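Local structure of thiamine-monophosphate kinase (Aquifex aeolicus, 1VQV) at residues 144-156 with 277-289. The protein catalyses the ATP-dependent phosphorylation of thiamine monophosphate to thiamine diphosphate, the active form of vitamin B1, in the last step of its biosynthesis. Sequence-based numbering, arbitrary orientation.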
loop_
_atom_site.group_PDB
_atom_site.type_symbol
_atom_site.label_atom_id
_atom_site.label_comp_id
_atom_site.label_asym_id
_atom_site.label_seq_id
_atom_site.Cartn_x
_atom_site.Cartn_y
_atom_site.Cartn_z
ATOM N N GLY B 144 26.210 -2.768 5.888
ATOM C CA GLY B 144 27.448 -2.454 5.193
ATOM C C GLY B 144 28.525 -1.629 5.889
ATOM O O GLY B 144 29.622 -1.493 5.346
ATOM N N ALA B 145 28.244 -1.079 7.067
ATOM C CA ALA B 145 29.246 -0.290 7.786
ATOM C C ALA B 145 30.595 -1.013 7.755
ATOM O O ALA B 145 30.651 -2.219 7.542
ATOM C CB ALA B 145 28.809 -0.084 9.222
ATOM N N ARG B 146 31.679 -0.269 7.974
ATOM C CA ARG B 146 33.047 -0.818 7.974
ATOM C C ARG B 146 33.965 -0.087 8.941
ATOM O O ARG B 146 33.877 1.138 9.082
ATOM C CB ARG B 146 33.649 -0.745 6.576
ATOM C CG ARG B 146 33.029 -1.731 5.658
ATOM C CD ARG B 146 33.443 -1.493 4.245
ATOM N NE ARG B 146 32.791 -2.469 3.384
ATOM C CZ ARG B 146 32.909 -2.497 2.064
ATOM N NH1 ARG B 146 33.661 -1.589 1.451
ATOM N NH2 ARG B 146 32.280 -3.441 1.361
ATOM N N LEU B 147 34.846 -0.843 9.601
ATOM C CA LEU B 147 35.787 -0.264 10.554
ATOM C C LEU B 147 36.573 0.800 9.811
ATOM O O LEU B 147 36.990 0.596 8.665
ATOM C CB LEU B 147 36.753 -1.321 11.117
ATOM C CG LEU B 147 36.178 -2.557 11.835
ATOM C CD1 LEU B 147 37.237 -3.102 12.774
ATOM C CD2 LEU B 147 34.919 -2.189 12.633
ATOM N N GLY B 148 36.756 1.942 10.465
ATOM C CA GLY B 148 37.464 3.041 9.845
ATOM C C GLY B 148 36.503 4.049 9.237
ATOM O O GLY B 148 36.863 5.214 9.082
ATOM N N ASP B 149 35.285 3.620 8.893
ATOM C CA ASP B 149 34.295 4.529 8.296
ATOM C C ASP B 149 33.958 5.731 9.168
ATOM O O ASP B 149 33.828 5.606 10.391
ATOM C CB ASP B 149 32.954 3.816 8.013
ATOM C CG ASP B 149 32.928 3.076 6.686
ATOM O OD1 ASP B 149 33.707 3.422 5.773
ATOM O OD2 ASP B 149 32.098 2.151 6.554
ATOM N N SER B 150 33.812 6.894 8.541
ATOM C CA SER B 150 33.386 8.068 9.288
ATOM C C SER B 150 31.850 8.002 9.252
ATOM O O SER B 150 31.272 7.229 8.472
ATOM C CB SER B 150 33.885 9.360 8.639
ATOM O OG SER B 150 35.236 9.620 9.002
ATOM N N VAL B 151 31.180 8.766 10.107
ATOM C CA VAL B 151 29.720 8.733 10.104
ATOM C C VAL B 151 29.175 10.111 9.733
ATOM O O VAL B 151 29.437 11.098 10.415
ATOM C CB VAL B 151 29.165 8.272 11.486
ATOM C CG1 VAL B 151 27.652 8.065 11.407
ATOM C CG2 VAL B 151 29.850 6.974 11.910
ATOM N N PHE B 152 28.434 10.170 8.632
ATOM C CA PHE B 152 27.863 11.433 8.161
ATOM C C PHE B 152 26.345 11.459 8.224
ATOM O O PHE B 152 25.697 10.409 8.289
ATOM C CB PHE B 152 28.235 11.715 6.697
ATOM C CG PHE B 152 29.697 11.658 6.408
ATOM C CD1 PHE B 152 30.340 10.433 6.235
ATOM C CD2 PHE B 152 30.433 12.831 6.289
ATOM C CE1 PHE B 152 31.711 10.376 5.943
ATOM C CE2 PHE B 152 31.797 12.789 6.001
ATOM C CZ PHE B 152 32.439 11.557 5.826
ATOM N N VAL B 153 25.800 12.675 8.208
ATOM C CA VAL B 153 24.359 12.915 8.165
ATOM C C VAL B 153 24.179 14.094 7.215
ATOM O O VAL B 153 25.043 14.960 7.119
ATOM C CB VAL B 153 23.713 13.284 9.545
ATOM C CG1 VAL B 153 23.902 12.156 10.533
ATOM C CG2 VAL B 153 24.277 14.598 10.082
ATOM N N SER B 154 23.070 14.125 6.491
ATOM C CA SER B 154 22.825 15.234 5.582
ATOM C C SER B 154 22.019 16.269 6.336
ATOM O O SER B 154 21.451 15.968 7.378
ATOM C CB SER B 154 22.054 14.766 4.346
ATOM O OG SER B 154 20.854 14.120 4.704
ATOM N N GLY B 155 21.989 17.493 5.818
ATOM C CA GLY B 155 21.235 18.552 6.457
ATOM C C GLY B 155 21.538 18.718 7.929
ATOM O O GLY B 155 22.639 18.404 8.390
ATOM N N THR B 156 20.551 19.221 8.662
ATOM C CA THR B 156 20.654 19.449 10.107
ATOM C C THR B 156 19.657 18.540 10.825
ATOM O O THR B 156 18.835 17.894 10.182
ATOM C CB THR B 156 20.364 20.945 10.452
ATOM O OG1 THR B 156 19.040 21.309 10.022
ATOM C CG2 THR B 156 21.365 21.855 9.741
ATOM N N LEU B 277 27.602 18.652 -1.630
ATOM C CA LEU B 277 26.587 18.286 -0.638
ATOM C C LEU B 277 26.897 18.747 0.783
ATOM O O LEU B 277 28.038 18.638 1.241
ATOM C CB LEU B 277 26.384 16.769 -0.639
ATOM C CG LEU B 277 26.057 16.132 -1.990
ATOM C CD1 LEU B 277 25.975 14.622 -1.840
ATOM C CD2 LEU B 277 24.745 16.695 -2.508
ATOM N N ASP B 278 25.863 19.239 1.476
ATOM C CA ASP B 278 25.965 19.735 2.859
ATOM C C ASP B 278 26.165 18.631 3.888
ATOM O O ASP B 278 25.613 18.640 4.993
ATOM C CB ASP B 278 24.735 20.579 3.230
ATOM C CG ASP B 278 23.440 19.774 3.275
ATOM O OD1 ASP B 278 22.380 20.382 3.082
ATOM O OD2 ASP B 278 23.458 18.556 3.516
HETATM N N MSE B 279 26.994 17.686 3.485
HETATM C CA MSE B 279 27.384 16.519 4.266
HETATM C C MSE B 279 28.123 16.945 5.554
HETATM O O MSE B 279 28.895 17.900 5.539
HETATM C CB MSE B 279 28.300 15.702 3.366
HETATM C CG MSE B 279 28.534 14.287 3.719
HETATM SE SE MSE B 279 29.634 13.599 2.292
HETATM C CE MSE B 279 28.684 14.294 0.732
ATOM N N THR B 280 27.880 16.253 6.663
ATOM C CA THR B 280 28.539 16.579 7.934
ATOM C C THR B 280 28.966 15.323 8.700
ATOM O O THR B 280 28.130 14.481 9.057
ATOM C CB THR B 280 27.611 17.383 8.859
ATOM O OG1 THR B 280 27.175 18.571 8.189
ATOM C CG2 THR B 280 28.333 17.763 10.139
ATOM N N GLU B 281 30.262 15.187 8.954
ATOM C CA GLU B 281 30.749 14.033 9.694
ATOM C C GLU B 281 30.484 14.263 11.184
ATOM O O GLU B 281 30.832 15.299 11.736
ATOM C CB GLU B 281 32.243 13.836 9.459
ATOM C CG GLU B 281 32.768 12.599 10.149
ATOM C CD GLU B 281 34.234 12.693 10.476
ATOM O OE1 GLU B 281 35.063 12.715 9.535
ATOM O OE2 GLU B 281 34.552 12.754 11.688
ATOM N N ILE B 282 29.885 13.283 11.841
ATOM C CA ILE B 282 29.557 13.447 13.244
ATOM C C ILE B 282 30.254 12.468 14.182
ATOM O O ILE B 282 30.264 12.659 15.398
ATOM C CB ILE B 282 28.034 13.335 13.452
ATOM C CG1 ILE B 282 27.556 11.944 13.045
ATOM C CG2 ILE B 282 27.319 14.385 12.617
ATOM C CD1 ILE B 282 26.195 11.613 13.587
ATOM N N GLY B 283 30.844 11.424 13.622
ATOM C CA GLY B 283 31.517 10.458 14.464
ATOM C C GLY B 283 32.288 9.429 13.673
ATOM O O GLY B 283 32.524 9.616 12.475
ATOM N N ARG B 284 32.666 8.335 14.330
ATOM C CA ARG B 284 33.435 7.279 13.669
ATOM C C ARG B 284 32.938 5.870 13.975
ATOM O O ARG B 284 32.290 5.627 14.997
ATOM C CB ARG B 284 34.914 7.383 14.071
ATOM C CG ARG B 284 35.428 8.821 14.197
ATOM C CD ARG B 284 36.961 8.902 14.189
ATOM N NE ARG B 284 37.591 7.965 15.121
ATOM C CZ ARG B 284 38.891 7.971 15.436
ATOM N NH1 ARG B 284 39.703 8.880 14.893
ATOM N NH2 ARG B 284 39.386 7.057 16.279
ATOM N N VAL B 285 33.239 4.950 13.067
ATOM C CA VAL B 285 32.874 3.545 13.228
ATOM C C VAL B 285 34.149 2.827 13.692
ATOM O O VAL B 285 35.228 2.995 13.100
ATOM C CB VAL B 285 32.375 2.930 11.893
ATOM C CG1 VAL B 285 32.235 1.445 12.027
ATOM C CG2 VAL B 285 31.043 3.525 11.515
ATOM N N GLU B 286 34.015 2.046 14.762
ATOM C CA GLU B 286 35.138 1.324 15.349
ATOM C C GLU B 286 34.711 0.057 16.066
ATOM O O GLU B 286 33.547 -0.365 16.005
ATOM C CB GLU B 286 35.848 2.177 16.402
ATOM C CG GLU B 286 36.559 3.425 15.906
ATOM C CD GLU B 286 37.365 4.133 17.016
ATOM O OE1 GLU B 286 37.866 5.255 16.763
ATOM O OE2 GLU B 286 37.506 3.568 18.135
ATOM N N GLU B 287 35.686 -0.510 16.777
ATOM C CA GLU B 287 35.531 -1.699 17.611
ATOM C C GLU B 287 34.244 -2.514 17.441
ATOM O O GLU B 287 34.055 -3.171 16.418
ATOM C CB GLU B 287 35.677 -1.278 19.067
ATOM C CG GLU B 287 36.919 -0.445 19.341
ATOM C CD GLU B 287 36.895 0.135 20.743
ATOM O OE1 GLU B 287 35.995 0.964 21.024
ATOM O OE2 GLU B 287 37.769 -0.234 21.568
ATOM N N GLY B 288 33.370 -2.512 18.444
ATOM C CA GLY B 288 32.131 -3.261 18.296
ATOM C C GLY B 288 31.120 -3.146 19.430
ATOM O O GLY B 288 31.469 -2.839 20.574
ATOM N N GLU B 289 29.858 -3.399 19.086
ATOM C CA GLU B 289 28.705 -3.414 19.990
ATOM C C GLU B 289 27.730 -2.231 20.102
ATOM O O GLU B 289 26.572 -2.369 19.665
ATOM C CB GLU B 289 29.149 -3.904 21.378
ATOM C CG GLU B 289 29.982 -5.220 21.225
ATOM C CD GLU B 289 29.473 -6.362 22.082
ATOM O OE1 GLU B 289 29.717 -6.276 23.296
ATOM O OE2 GLU B 289 28.828 -7.315 21.579
#
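The ring of Phe-152 lies between Met-279, just before strand 280-286, and Glu-281 within it, and also meets the rings of Phe-266 and His-268. Over one face sits selenomethionine Met-279, its SE 4.5 Å from the ring centroid in a Met-aromatic contact; over the opposite face, offset toward the rim, lies CG of Glu-281, with its CB 3.6 Å from Phe-152 CE2. With CG anti to its own backbone N (chi1 -177°), Glu-281 runs past the ring toward Ser-150, whose OG gives OE1 a weak hydrogen bond of 3.1 Å, while OE2 pairs with Lys-233. With an alanine in place of Glu-281, Lys-233 would probably lose this counter-charge, Ser-150 OG its weak acceptor and the rim of the ring some packing, since CB alone would remain.

On the other side of the sheet, Val-151 CG2 meets Val-285 CG2 at 3.7 Å, and Val-153 CG1 packs on Ile-282 CD1. The antiparallel strands are interrupted by a classic beta bulge, Ile-282 and Gly-283 both facing Val-151; here Ile-282 N donates almost straight to Val-151 O (2.6 Å, 171°). Beyond the strand, Asp-278 OD2 receives Gly-155 N at 2.9 Å from above the carboxylate plane, while its OD1 forms a salt bridge with Arg-191.

Strand 263-268 flanks 150-153, and 226-229 flanks 280-286, so the pair lies inside the mixed sheet of the C-terminal domain of this PurM-like kinase. Its chemistry is accordingly divided: aliphatic packing on the valine side, and on the other a ring against the aliphatic part of a glutamate, whose carboxylate reaches beyond it to a lysine that probably helps keep it ionised.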